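Local coordinates for DUF574 domain-containing protein (Thermobifida fusca, PDB 2QE6) that binds S-adenosylmethionine and is probably a methyltransferase whose substrate is not established, at residues D136-E141 with P172-R177; Q80-G85 with Y142-P147; R177-Y182 with S190-T195. The protein carries 1 engineered substitution. All blocks are in the same frame, centred on the assembly; numbering follows the deposited sequence.

In the fold
All three contacts lie in the Rossmann-like part of the chain, where helices 140-145 and 175-185 cover the central sheet. Interaction 1 is the partly buried one, joining the start of both helices beside the adenine of S-adenosylmethionine. Its chemistry is mixed: two weak hydrogen bonds from R177 to a backbone oxygen, some aliphatic packing and, within 136-141, a salt bridge beside the ligand. Interactions 2 and 3 are buried and wholly apolar across their segments, seating helix 140-145 on strand 80-84 and helix 175-185 on strand 191-197. Interaction 1 shares one helix with each of them, and R177 belongs to both 1 and 3. Y182 links the set, its OH hydrogen-bonded to the carbonyl oxygen of V137.

Interaction 1: residues D136-E141 with P172-R177; sequences DVRDPE and PDVVDR. With SAM (S-adenosylmethionine), chain F.
R138 and P140 face V174 and R177 where the loop after strand 130-134 passes the start of helix 175-185, and D136 and V137 on the same loop hold the adenine of S-adenosylmethionine. D136 comes first: its OD1 accepts the exocyclic amine, with SAM N6 at 2.8 Å, and a short acidic side chain suits a purine amino group. The same OD1 receives the backbone N of R138, from 41° out of the carboxylate plane, which makes an Asx turn. At V137 the main chain takes over, its N donating to SAM N1 over 2.9 Å in a fairly straight bond of 165°, while CG2 lies against SAM C2. A carboxylate for N6 and the next backbone NH for N1, placed just after the third parallel strand, is a common way for Rossmann-like class I methyltransferases to read adenine.

R138 then turns back on D136. Its chain bends at chi3 (-67°), bringing the guanidinium side-on to the carboxylate: NE meets OD1 of D136 on its syn lone pair at 3.2 Å, and NH2 bridges to D136 OD2 at 3.0 Å. With one nitrogen on each oxygen, the carboxylate's rotation is fixed for the ligand. The aliphatic part of R138 meets the other segment, CD lying 4.3 Å from V174 CG2. The backbone O of R138 takes two weak hydrogen bonds from R177, NH1 and NH2 each at 3.3 Å.

D139 closes a type I turn back to D136 and sits at the N-cap of helix 140-145, where its OD1 takes a weak hydrogen bond from the N of Y142. P140, which suits a first helical turn because no NH is needed there, crosses the R177 side chain at about a right angle, its CD 3.9 Å from NH1 of R177.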
loop_
_atom_site.group_PDB
_atom_site.type_symbol
_atom_site.label_atom_id
_atom_site.label_comp_id
_atom_site.label_asym_id
_atom_site.label_seq_id
_atom_site.Cartn_x
_atom_site.Cartn_y
_atom_site.Cartn_z
ATOM N N ASP A 136 7.242 -10.233 -6.713
ATOM C CA ASP A 136 7.553 -8.876 -7.144
ATOM C C ASP A 136 6.423 -8.308 -7.995
ATOM O O ASP A 136 6.157 -8.768 -9.104
ATOM C CB ASP A 136 8.836 -8.915 -7.944
ATOM C CG ASP A 136 9.329 -7.561 -8.322
ATOM O OD1 ASP A 136 8.569 -6.594 -8.297
ATOM O OD2 ASP A 136 10.521 -7.472 -8.629
ATOM N N VAL A 137 5.805 -7.259 -7.471
ATOM C CA VAL A 137 4.671 -6.529 -8.093
ATOM C C VAL A 137 4.937 -6.017 -9.504
ATOM O O VAL A 137 4.004 -5.790 -10.292
ATOM C CB VAL A 137 4.288 -5.377 -7.105
ATOM C CG1 VAL A 137 3.434 -4.289 -7.745
ATOM C CG2 VAL A 137 3.621 -6.015 -5.903
ATOM N N ARG A 138 6.218 -5.860 -9.842
ATOM C CA ARG A 138 6.602 -5.455 -11.182
ATOM C C ARG A 138 6.480 -6.581 -12.206
ATOM O O ARG A 138 6.752 -6.376 -13.393
ATOM C CB ARG A 138 8.006 -4.909 -11.152
ATOM C CG ARG A 138 8.101 -3.651 -10.312
ATOM C CD ARG A 138 9.539 -3.199 -10.218
ATOM N NE ARG A 138 10.325 -4.169 -9.463
ATOM C CZ ARG A 138 11.605 -4.027 -9.143
ATOM N NH1 ARG A 138 12.268 -2.936 -9.501
ATOM N NH2 ARG A 138 12.225 -4.987 -8.464
ATOM N N ASP A 139 6.064 -7.767 -11.750
ATOM C CA ASP A 139 5.768 -8.894 -12.624
ATOM C C ASP A 139 4.281 -9.312 -12.496
ATOM O O ASP A 139 3.985 -10.352 -11.904
ATOM C CB ASP A 139 6.686 -10.062 -12.254
ATOM C CG ASP A 139 6.700 -11.162 -13.305
ATOM O OD1 ASP A 139 5.957 -11.067 -14.311
ATOM O OD2 ASP A 139 7.463 -12.132 -13.102
ATOM N N PRO A 140 3.359 -8.505 -13.064
ATOM C CA PRO A 140 1.915 -8.712 -12.977
ATOM C C PRO A 140 1.480 -10.084 -13.472
ATOM O O PRO A 140 0.575 -10.684 -12.890
ATOM C CB PRO A 140 1.333 -7.627 -13.912
ATOM C CG PRO A 140 2.399 -6.679 -14.167
ATOM C CD PRO A 140 3.697 -7.278 -13.824
ATOM N N GLU A 141 2.127 -10.555 -14.545
ATOM C CA GLU A 141 1.855 -11.860 -15.135
ATOM C C GLU A 141 2.050 -12.954 -14.109
ATOM O O GLU A 141 1.205 -13.817 -13.970
ATOM C CB GLU A 141 2.743 -12.119 -16.355
ATOM N N PRO A 172 9.769 5.367 -13.127
ATOM C CA PRO A 172 9.237 5.865 -14.360
ATOM C C PRO A 172 9.300 4.881 -15.536
ATOM O O PRO A 172 8.447 4.939 -16.420
ATOM C CB PRO A 172 10.143 7.075 -14.655
ATOM C CG PRO A 172 10.475 7.579 -13.376
ATOM C CD PRO A 172 10.699 6.348 -12.529
ATOM N N ASP A 173 10.310 4.020 -15.581
ATOM C CA ASP A 173 10.433 3.133 -16.745
ATOM C C ASP A 173 9.527 1.910 -16.704
ATOM O O ASP A 173 9.260 1.331 -17.739
ATOM C CB ASP A 173 11.885 2.779 -17.093
ATOM C CG ASP A 173 12.692 2.290 -15.937
ATOM O OD1 ASP A 173 12.140 1.728 -14.974
ATOM O OD2 ASP A 173 13.927 2.472 -16.010
ATOM N N VAL A 174 9.002 1.557 -15.536
ATOM C CA VAL A 174 8.115 0.408 -15.439
ATOM C C VAL A 174 6.665 0.760 -15.061
ATOM O O VAL A 174 5.789 -0.050 -15.304
ATOM C CB VAL A 174 8.629 -0.631 -14.445
ATOM C CG1 VAL A 174 10.070 -1.000 -14.750
ATOM C CG2 VAL A 174 8.409 -0.159 -13.008
ATOM N N VAL A 175 6.411 1.949 -14.493
ATOM C CA VAL A 175 5.110 2.232 -13.870
ATOM C C VAL A 175 3.905 2.076 -14.822
ATOM O O VAL A 175 2.893 1.462 -14.454
ATOM C CB VAL A 175 5.087 3.615 -13.174
ATOM C CG1 VAL A 175 5.179 4.783 -14.228
ATOM C CG2 VAL A 175 3.847 3.741 -12.289
ATOM N N ASP A 176 4.015 2.586 -16.055
ATOM C CA ASP A 176 2.859 2.597 -16.973
ATOM C C ASP A 176 2.400 1.178 -17.282
ATOM O O ASP A 176 1.225 0.869 -17.130
ATOM C CB ASP A 176 3.136 3.351 -18.273
ATOM C CG ASP A 176 3.231 4.864 -18.071
ATOM O OD1 ASP A 176 2.800 5.399 -17.023
ATOM O OD2 ASP A 176 3.749 5.540 -18.968
ATOM N N ARG A 177 3.338 0.316 -17.659
ATOM C CA ARG A 177 3.032 -1.060 -17.998
ATOM C C ARG A 177 2.564 -1.840 -16.769
ATOM O O ARG A 177 1.651 -2.690 -16.860
ATOM C CB ARG A 177 4.262 -1.745 -18.641
ATOM C CG ARG A 177 4.298 -3.286 -18.489
ATOM C CD ARG A 177 5.659 -3.923 -18.857
ATOM N NE ARG A 177 6.701 -3.824 -17.812
ATOM C CZ ARG A 177 6.809 -4.634 -16.751
ATOM N NH1 ARG A 177 5.934 -5.614 -16.535
ATOM N NH2 ARG A 177 7.808 -4.457 -15.889
HETATM N N SAM F . 0.960 -1.256 1.603
HETATM C CA SAM F . 1.400 -1.028 3.035
HETATM C C SAM F . 0.840 0.288 3.527
HETATM O O SAM F . 0.632 0.464 4.722
HETATM O OXT SAM F . 0.617 1.207 2.728
HETATM C CB SAM F . 2.920 -0.978 3.281
HETATM C CG SAM F . 3.675 0.178 2.605
HETATM S SD SAM F . 5.494 0.119 2.728
HETATM C CE SAM F . 5.575 -1.408 3.695
HETATM C "C5'" SAM F . 5.774 -0.596 1.094
HETATM C "C4'" SAM F . 5.693 -2.111 0.868
HETATM O "O4'" SAM F . 5.726 -2.383 -0.537
HETATM C "C3'" SAM F . 6.868 -2.900 1.469
HETATM O "O3'" SAM F . 6.409 -3.970 2.277
HETATM C "C2'" SAM F . 7.698 -3.397 0.296
HETATM O "O2'" SAM F . 8.458 -4.584 0.555
HETATM C "C1'" SAM F . 6.604 -3.496 -0.762
HETATM N N9 SAM F . 7.187 -3.430 -2.103
HETATM C C8 SAM F . 7.891 -2.391 -2.709
HETATM N N7 SAM F . 8.229 -2.777 -3.968
HETATM C C5 SAM F . 7.730 -4.038 -4.164
HETATM C C6 SAM F . 7.766 -4.891 -5.278
HETATM N N6 SAM F . 8.417 -4.496 -6.406
HETATM N N1 SAM F . 7.146 -6.123 -5.158
HETATM C C2 SAM F . 6.490 -6.524 -3.976
HETATM N N3 SAM F . 6.465 -5.680 -2.870
HETATM C C4 SAM F . 7.073 -4.455 -2.992
#

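Interaction 2: residues Q80-G85 with Y142-P147; sequences QFLDLG and YILNHP. With SAM (S-adenosylmethionine), chain F.
L82 and L84, alternate residues of strand 80-84, bring their methyl groups up to helix 140-145 and meet I143 and L144 there. Every contact across the two segments is apolar. The branch methyl CG2 of I143 serves both leucines, lying 4.0 Å from L84 CD2 and 4.2 Å from L82 CD2. It gets there because CG2 stands anti to the backbone N of I143, while chi1 of -74° sends the longer CG1 arm the other way around CB. Both leucines meet I143 at a slant, whereas L82 crosses L144 at about a right angle, and methyl meets methyl with CD2 of L82 4.1 Å from CD2 of L144. Branched aliphatic chains suit this place: their short, rounded ends fit between strand and helix. Y182 of helix 175-185 also packs on L84, I143 and L144.

No hydrogen bond crosses between the segments; the polar contact of note is with the ligand. G85, just past the strand, offers its backbone O to the amino N of S-adenosylmethionine at 2.7 Å. Glycine suits the spot, since phi is positive (72°) and the ribose oxygen O4' lies where a CB would have to go. This is the glycine-rich turn after the first strand that Rossmann-like methyltransferases use to receive the cofactor. At the other end H146 caps the following helix through ND1, to the backbone N of D148.

With no directional bond between strand and helix, the helix is held here by shape and by the burial of hydrocarbon.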
loop_
_atom_site.group_PDB
_atom_site.type_symbol
_atom_site.label_atom_id
_atom_site.label_comp_id
_atom_site.label_asym_id
_atom_site.label_seq_id
_atom_site.Cartn_x
_atom_site.Cartn_y
_atom_site.Cartn_z
ATOM N N GLN A 80 -13.408 -9.060 -2.911
ATOM C CA GLN A 80 -12.170 -9.645 -3.424
ATOM C C GLN A 80 -11.135 -8.556 -3.465
ATOM O O GLN A 80 -11.365 -7.570 -4.140
ATOM C CB GLN A 80 -12.318 -10.134 -4.883
ATOM C CG GLN A 80 -13.548 -10.958 -5.177
ATOM C CD GLN A 80 -13.512 -11.662 -6.522
ATOM O OE1 GLN A 80 -13.329 -12.880 -6.587
ATOM N NE2 GLN A 80 -13.735 -10.919 -7.596
ATOM N N PHE A 81 -10.030 -8.717 -2.732
ATOM C CA PHE A 81 -8.953 -7.703 -2.694
ATOM C C PHE A 81 -7.618 -8.361 -3.012
ATOM O O PHE A 81 -7.322 -9.478 -2.541
ATOM C CB PHE A 81 -8.853 -7.018 -1.309
ATOM C CG PHE A 81 -10.107 -6.328 -0.875
ATOM C CD1 PHE A 81 -11.205 -7.044 -0.460
ATOM C CD2 PHE A 81 -10.213 -4.966 -0.944
ATOM C CE1 PHE A 81 -12.374 -6.402 -0.080
ATOM C CE2 PHE A 81 -11.400 -4.319 -0.574
ATOM C CZ PHE A 81 -12.461 -5.036 -0.132
ATOM N N LEU A 82 -6.816 -7.657 -3.810
ATOM C CA LEU A 82 -5.428 -8.006 -4.063
ATOM C C LEU A 82 -4.563 -6.860 -3.551
ATOM O O LEU A 82 -4.607 -5.747 -4.066
ATOM C CB LEU A 82 -5.196 -8.242 -5.557
ATOM C CG LEU A 82 -3.786 -8.650 -5.983
ATOM C CD1 LEU A 82 -3.299 -9.887 -5.215
ATOM C CD2 LEU A 82 -3.753 -8.881 -7.510
ATOM N N ASP A 83 -3.827 -7.128 -2.489
ATOM C CA ASP A 83 -3.128 -6.093 -1.755
ATOM C C ASP A 83 -1.643 -6.229 -2.071
ATOM O O ASP A 83 -0.922 -7.073 -1.495
ATOM C CB ASP A 83 -3.436 -6.243 -0.270
ATOM C CG ASP A 83 -2.869 -5.103 0.614
ATOM O OD1 ASP A 83 -2.197 -4.164 0.103
ATOM O OD2 ASP A 83 -3.088 -5.187 1.866
ATOM N N LEU A 84 -1.200 -5.383 -3.018
ATOM C CA LEU A 84 0.137 -5.450 -3.575
ATOM C C LEU A 84 1.124 -4.580 -2.789
ATOM O O LEU A 84 0.925 -3.362 -2.662
ATOM C CB LEU A 84 0.109 -4.949 -5.009
ATOM C CG LEU A 84 -0.800 -5.767 -5.951
ATOM C CD1 LEU A 84 -0.917 -5.032 -7.288
ATOM C CD2 LEU A 84 -0.314 -7.213 -6.144
ATOM N N GLY A 85 2.209 -5.191 -2.326
ATOM C CA GLY A 85 3.147 -4.501 -1.460
ATOM C C GLY A 85 2.479 -4.344 -0.113
ATOM O O GLY A 85 2.414 -3.254 0.412
ATOM N N TYR A 142 3.153 -12.918 -13.378
ATOM C CA TYR A 142 3.385 -13.922 -12.346
ATOM C C TYR A 142 2.323 -13.800 -11.217
ATOM O O TYR A 142 1.731 -14.790 -10.801
ATOM C CB TYR A 142 4.826 -13.815 -11.787
ATOM C CG TYR A 142 5.100 -14.784 -10.662
ATOM C CD1 TYR A 142 5.473 -16.100 -10.919
ATOM C CD2 TYR A 142 4.958 -14.392 -9.344
ATOM C CE1 TYR A 142 5.690 -16.986 -9.888
ATOM C CE2 TYR A 142 5.187 -15.259 -8.310
ATOM C CZ TYR A 142 5.556 -16.551 -8.571
ATOM O OH TYR A 142 5.754 -17.410 -7.501
ATOM N N ILE A 143 2.061 -12.589 -10.738
ATOM C CA ILE A 143 1.135 -12.429 -9.608
ATOM C C ILE A 143 -0.295 -12.849 -9.996
ATOM O O ILE A 143 -0.949 -13.613 -9.278
ATOM C CB ILE A 143 1.172 -10.997 -9.040
ATOM C CG1 ILE A 143 2.459 -10.789 -8.239
ATOM C CG2 ILE A 143 -0.028 -10.708 -8.137
ATOM C CD1 ILE A 143 2.788 -9.336 -8.022
ATOM N N LEU A 144 -0.761 -12.385 -11.149
ATOM C CA LEU A 144 -2.143 -12.623 -11.542
ATOM C C LEU A 144 -2.428 -14.086 -11.871
ATOM O O LEU A 144 -3.592 -14.494 -11.939
ATOM C CB LEU A 144 -2.538 -11.711 -12.698
ATOM C CG LEU A 144 -2.562 -10.207 -12.387
ATOM C CD1 LEU A 144 -2.607 -9.414 -13.689
ATOM C CD2 LEU A 144 -3.747 -9.860 -11.469
ATOM N N ASN A 145 -1.375 -14.879 -12.064
ATOM C CA ASN A 145 -1.528 -16.298 -12.370
ATOM C C ASN A 145 -1.136 -17.232 -11.225
ATOM O O ASN A 145 -1.234 -18.442 -11.345
ATOM C CB ASN A 145 -0.779 -16.599 -13.661
ATOM C CG ASN A 145 -1.445 -15.923 -14.862
ATOM O OD1 ASN A 145 -2.535 -16.307 -15.263
ATOM N ND2 ASN A 145 -0.824 -14.886 -15.387
ATOM N N HIS A 146 -0.760 -16.646 -10.092
ATOM C CA HIS A 146 -0.356 -17.398 -8.907
ATOM C C HIS A 146 -1.547 -18.225 -8.366
ATOM O O HIS A 146 -2.693 -17.744 -8.394
ATOM C CB HIS A 146 0.188 -16.402 -7.850
ATOM C CG HIS A 146 0.939 -17.053 -6.735
ATOM N ND1 HIS A 146 0.310 -17.712 -5.701
ATOM C CD2 HIS A 146 2.269 -17.182 -6.511
ATOM C CE1 HIS A 146 1.219 -18.212 -4.884
ATOM N NE2 HIS A 146 2.417 -17.896 -5.348
ATOM N N PRO A 147 -1.298 -19.487 -7.923
ATOM C CA PRO A 147 -2.375 -20.322 -7.381
ATOM C C PRO A 147 -3.204 -19.682 -6.266
ATOM O O PRO A 147 -4.392 -19.978 -6.155
ATOM C CB PRO A 147 -1.647 -21.577 -6.853
ATOM C CG PRO A 147 -0.197 -21.318 -6.988
ATOM C CD PRO A 147 -0.010 -20.207 -7.951
HETATM N N SAM F . 0.960 -1.256 1.603
HETATM C CA SAM F . 1.400 -1.028 3.035
HETATM C C SAM F . 0.840 0.288 3.527
HETATM O O SAM F . 0.632 0.464 4.722
HETATM O OXT SAM F . 0.617 1.207 2.728
HETATM C CB SAM F . 2.920 -0.978 3.281
HETATM C CG SAM F . 3.675 0.178 2.605
HETATM S SD SAM F . 5.494 0.119 2.728
HETATM C CE SAM F . 5.575 -1.408 3.695
HETATM C "C5'" SAM F . 5.774 -0.596 1.094
HETATM C "C4'" SAM F . 5.693 -2.111 0.868
HETATM O "O4'" SAM F . 5.726 -2.383 -0.537
HETATM C "C3'" SAM F . 6.868 -2.900 1.469
HETATM O "O3'" SAM F . 6.409 -3.970 2.277
HETATM C "C2'" SAM F . 7.698 -3.397 0.296
HETATM O "O2'" SAM F . 8.458 -4.584 0.555
HETATM C "C1'" SAM F . 6.604 -3.496 -0.762
HETATM N N9 SAM F . 7.187 -3.430 -2.103
HETATM C C8 SAM F . 7.891 -2.391 -2.709
HETATM N N7 SAM F . 8.229 -2.777 -3.968
HETATM C C5 SAM F . 7.730 -4.038 -4.164
HETATM C C6 SAM F . 7.766 -4.891 -5.278
HETATM N N6 SAM F . 8.417 -4.496 -6.406
HETATM N N1 SAM F . 7.146 -6.123 -5.158
HETATM C C2 SAM F . 6.490 -6.524 -3.976
HETATM N N3 SAM F . 6.465 -5.680 -2.870
HETATM C C4 SAM F . 7.073 -4.455 -2.992
#

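Interaction 3: residues R177-Y182 with S190-T195; sequences RVVGAY and SYLFMT
V179, on the inward side of helix 175-185, presents one methyl, CG1, to both L192 and M194 of strand 191-197. At the start of the segment S190 uses its OG in hydrogen bonds to A187 O and A159 N, which suits a small hydroxyl at the close of the connection from the helix. L192 makes the first contact. Its CG lies anti to the backbone N (chi1 -177°), and CD2 ends 3.9 Å from CG1 of V179, the two side chains crossing at about a right angle. Leucine is long enough for its CD2 to reach the valine of the helix above, while the beta-branched valine keeps the helix side of the contact short and stiff.

Past F193, the alternation of the strand brings M194 back toward the helix. This residue is selenomethionine, and its chain bends at chi3 (-80°). Its SE comes tip to tip with V179, 4.0 Å from CG1, a soft and polarisable atom against a methyl. M194 also touches L163, Q230 and F231, so its long chain meets strand, helix and loop alike. T195, further along the strand, binds N61 and the backbone N of G165 through OG1; N61 is itself a binding residue for S-adenosylmethionine.

No hydrogen bond crosses between the segments, and the contact is apolar throughout: one methyl of V179 rests against two alternate side chains of the strand. Such packing is typical of the beta-alpha-beta crossover, here strand 160-163, helix 175-185 and strand 191-197, from which the Rossmann-like fold is built.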
loop_
_atom_site.group_PDB
_atom_site.type_symbol
_atom_site.label_atom_id
_atom_site.label_comp_id
_atom_site.label_asym_id
_atom_site.label_seq_id
_atom_site.Cartn_x
_atom_site.Cartn_y
_atom_site.Cartn_z
ATOM N N ARG A 177 3.338 0.316 -17.659
ATOM C CA ARG A 177 3.032 -1.060 -17.998
ATOM C C ARG A 177 2.564 -1.840 -16.769
ATOM O O ARG A 177 1.651 -2.690 -16.860
ATOM C CB ARG A 177 4.262 -1.745 -18.641
ATOM C CG ARG A 177 4.298 -3.286 -18.489
ATOM C CD ARG A 177 5.659 -3.923 -18.857
ATOM N NE ARG A 177 6.701 -3.824 -17.812
ATOM C CZ ARG A 177 6.809 -4.634 -16.751
ATOM N NH1 ARG A 177 5.934 -5.614 -16.535
ATOM N NH2 ARG A 177 7.808 -4.457 -15.889
ATOM N N VAL A 178 3.191 -1.590 -15.620
ATOM C CA VAL A 178 2.871 -2.376 -14.412
ATOM C C VAL A 178 1.458 -2.060 -13.907
ATOM O O VAL A 178 0.642 -2.975 -13.718
ATOM C CB VAL A 178 3.956 -2.215 -13.289
ATOM C CG1 VAL A 178 3.424 -2.723 -11.937
ATOM C CG2 VAL A 178 5.274 -2.958 -13.699
ATOM N N VAL A 179 1.151 -0.778 -13.707
ATOM C CA VAL A 179 -0.170 -0.424 -13.164
ATOM C C VAL A 179 -1.249 -0.721 -14.211
ATOM O O VAL A 179 -2.323 -1.191 -13.863
ATOM C CB VAL A 179 -0.259 1.023 -12.626
ATOM C CG1 VAL A 179 -1.671 1.298 -12.024
ATOM C CG2 VAL A 179 0.833 1.228 -11.550
ATOM N N GLY A 180 -0.932 -0.449 -15.476
ATOM C CA GLY A 180 -1.827 -0.796 -16.584
ATOM C C GLY A 180 -2.195 -2.273 -16.653
ATOM O O GLY A 180 -3.326 -2.611 -16.984
ATOM N N ALA A 181 -1.254 -3.167 -16.371
ATOM C CA ALA A 181 -1.571 -4.603 -16.373
ATOM C C ALA A 181 -2.624 -4.951 -15.322
ATOM O O ALA A 181 -3.500 -5.771 -15.545
ATOM C CB ALA A 181 -0.309 -5.415 -16.145
ATOM N N TYR A 182 -2.521 -4.368 -14.142
ATOM C CA TYR A 182 -3.473 -4.676 -13.079
ATOM C C TYR A 182 -4.843 -4.041 -13.401
ATOM O O TYR A 182 -5.854 -4.645 -13.133
ATOM C CB TYR A 182 -2.933 -4.205 -11.698
ATOM C CG TYR A 182 -1.673 -4.941 -11.221
ATOM C CD1 TYR A 182 -1.716 -6.297 -10.914
ATOM C CD2 TYR A 182 -0.440 -4.277 -11.092
ATOM C CE1 TYR A 182 -0.578 -7.001 -10.482
ATOM C CE2 TYR A 182 0.720 -4.983 -10.656
ATOM C CZ TYR A 182 0.619 -6.349 -10.362
ATOM O OH TYR A 182 1.710 -7.082 -9.940
ATOM N N SER A 190 -14.858 -2.782 -10.763
ATOM C CA SER A 190 -13.723 -2.995 -9.906
ATOM C C SER A 190 -13.137 -1.653 -9.492
ATOM O O SER A 190 -13.498 -0.612 -10.051
ATOM C CB SER A 190 -12.695 -3.806 -10.665
ATOM O OG SER A 190 -13.123 -5.150 -10.799
ATOM N N TYR A 191 -12.222 -1.690 -8.532
ATOM C CA TYR A 191 -11.543 -0.486 -8.075
ATOM C C TYR A 191 -10.038 -0.664 -8.040
ATOM O O TYR A 191 -9.546 -1.781 -7.889
ATOM C CB TYR A 191 -12.041 -0.102 -6.681
ATOM C CG TYR A 191 -13.511 0.270 -6.625
ATOM C CD1 TYR A 191 -14.480 -0.692 -6.554
ATOM C CD2 TYR A 191 -13.914 1.608 -6.651
ATOM C CE1 TYR A 191 -15.843 -0.349 -6.477
ATOM C CE2 TYR A 191 -15.251 1.969 -6.577
ATOM C CZ TYR A 191 -16.213 0.976 -6.483
ATOM O OH TYR A 191 -17.527 1.317 -6.439
ATOM N N LEU A 192 -9.329 0.458 -8.214
ATOM C CA LEU A 192 -7.904 0.597 -7.937
ATOM C C LEU A 192 -7.730 1.623 -6.813
ATOM O O LEU A 192 -8.220 2.750 -6.928
ATOM C CB LEU A 192 -7.166 1.084 -9.183
ATOM C CG LEU A 192 -5.640 1.236 -9.117
ATOM C CD1 LEU A 192 -4.968 -0.075 -8.828
ATOM C CD2 LEU A 192 -5.149 1.868 -10.449
ATOM N N PHE A 193 -7.091 1.205 -5.723
ATOM C CA PHE A 193 -6.832 2.049 -4.523
ATOM C C PHE A 193 -5.298 2.179 -4.416
ATOM O O PHE A 193 -4.599 1.178 -4.262
ATOM C CB PHE A 193 -7.463 1.341 -3.308
ATOM C CG PHE A 193 -7.253 2.001 -1.960
ATOM C CD1 PHE A 193 -6.849 3.321 -1.821
ATOM C CD2 PHE A 193 -7.570 1.282 -0.796
ATOM C CE1 PHE A 193 -6.731 3.915 -0.564
ATOM C CE2 PHE A 193 -7.428 1.864 0.465
ATOM C CZ PHE A 193 -7.023 3.202 0.577
HETATM N N MSE A 194 -4.759 3.395 -4.575
HETATM C CA MSE A 194 -3.339 3.607 -4.416
HETATM C C MSE A 194 -3.036 4.793 -3.512
HETATM O O MSE A 194 -3.836 5.731 -3.420
HETATM C CB MSE A 194 -2.691 3.899 -5.783
HETATM C CG MSE A 194 -3.086 2.899 -6.848
HETATM SE SE MSE A 194 -1.913 3.014 -8.393
HETATM C CE MSE A 194 -2.669 4.574 -9.309
ATOM N N THR A 195 -1.868 4.780 -2.872
ATOM C CA THR A 195 -1.380 5.980 -2.207
ATOM C C THR A 195 0.069 6.146 -2.658
ATOM O O THR A 195 0.691 5.198 -3.111
ATOM C CB THR A 195 -1.520 5.957 -0.697
ATOM O OG1 THR A 195 -0.502 5.111 -0.130
ATOM C CG2 THR A 195 -2.922 5.521 -0.292
#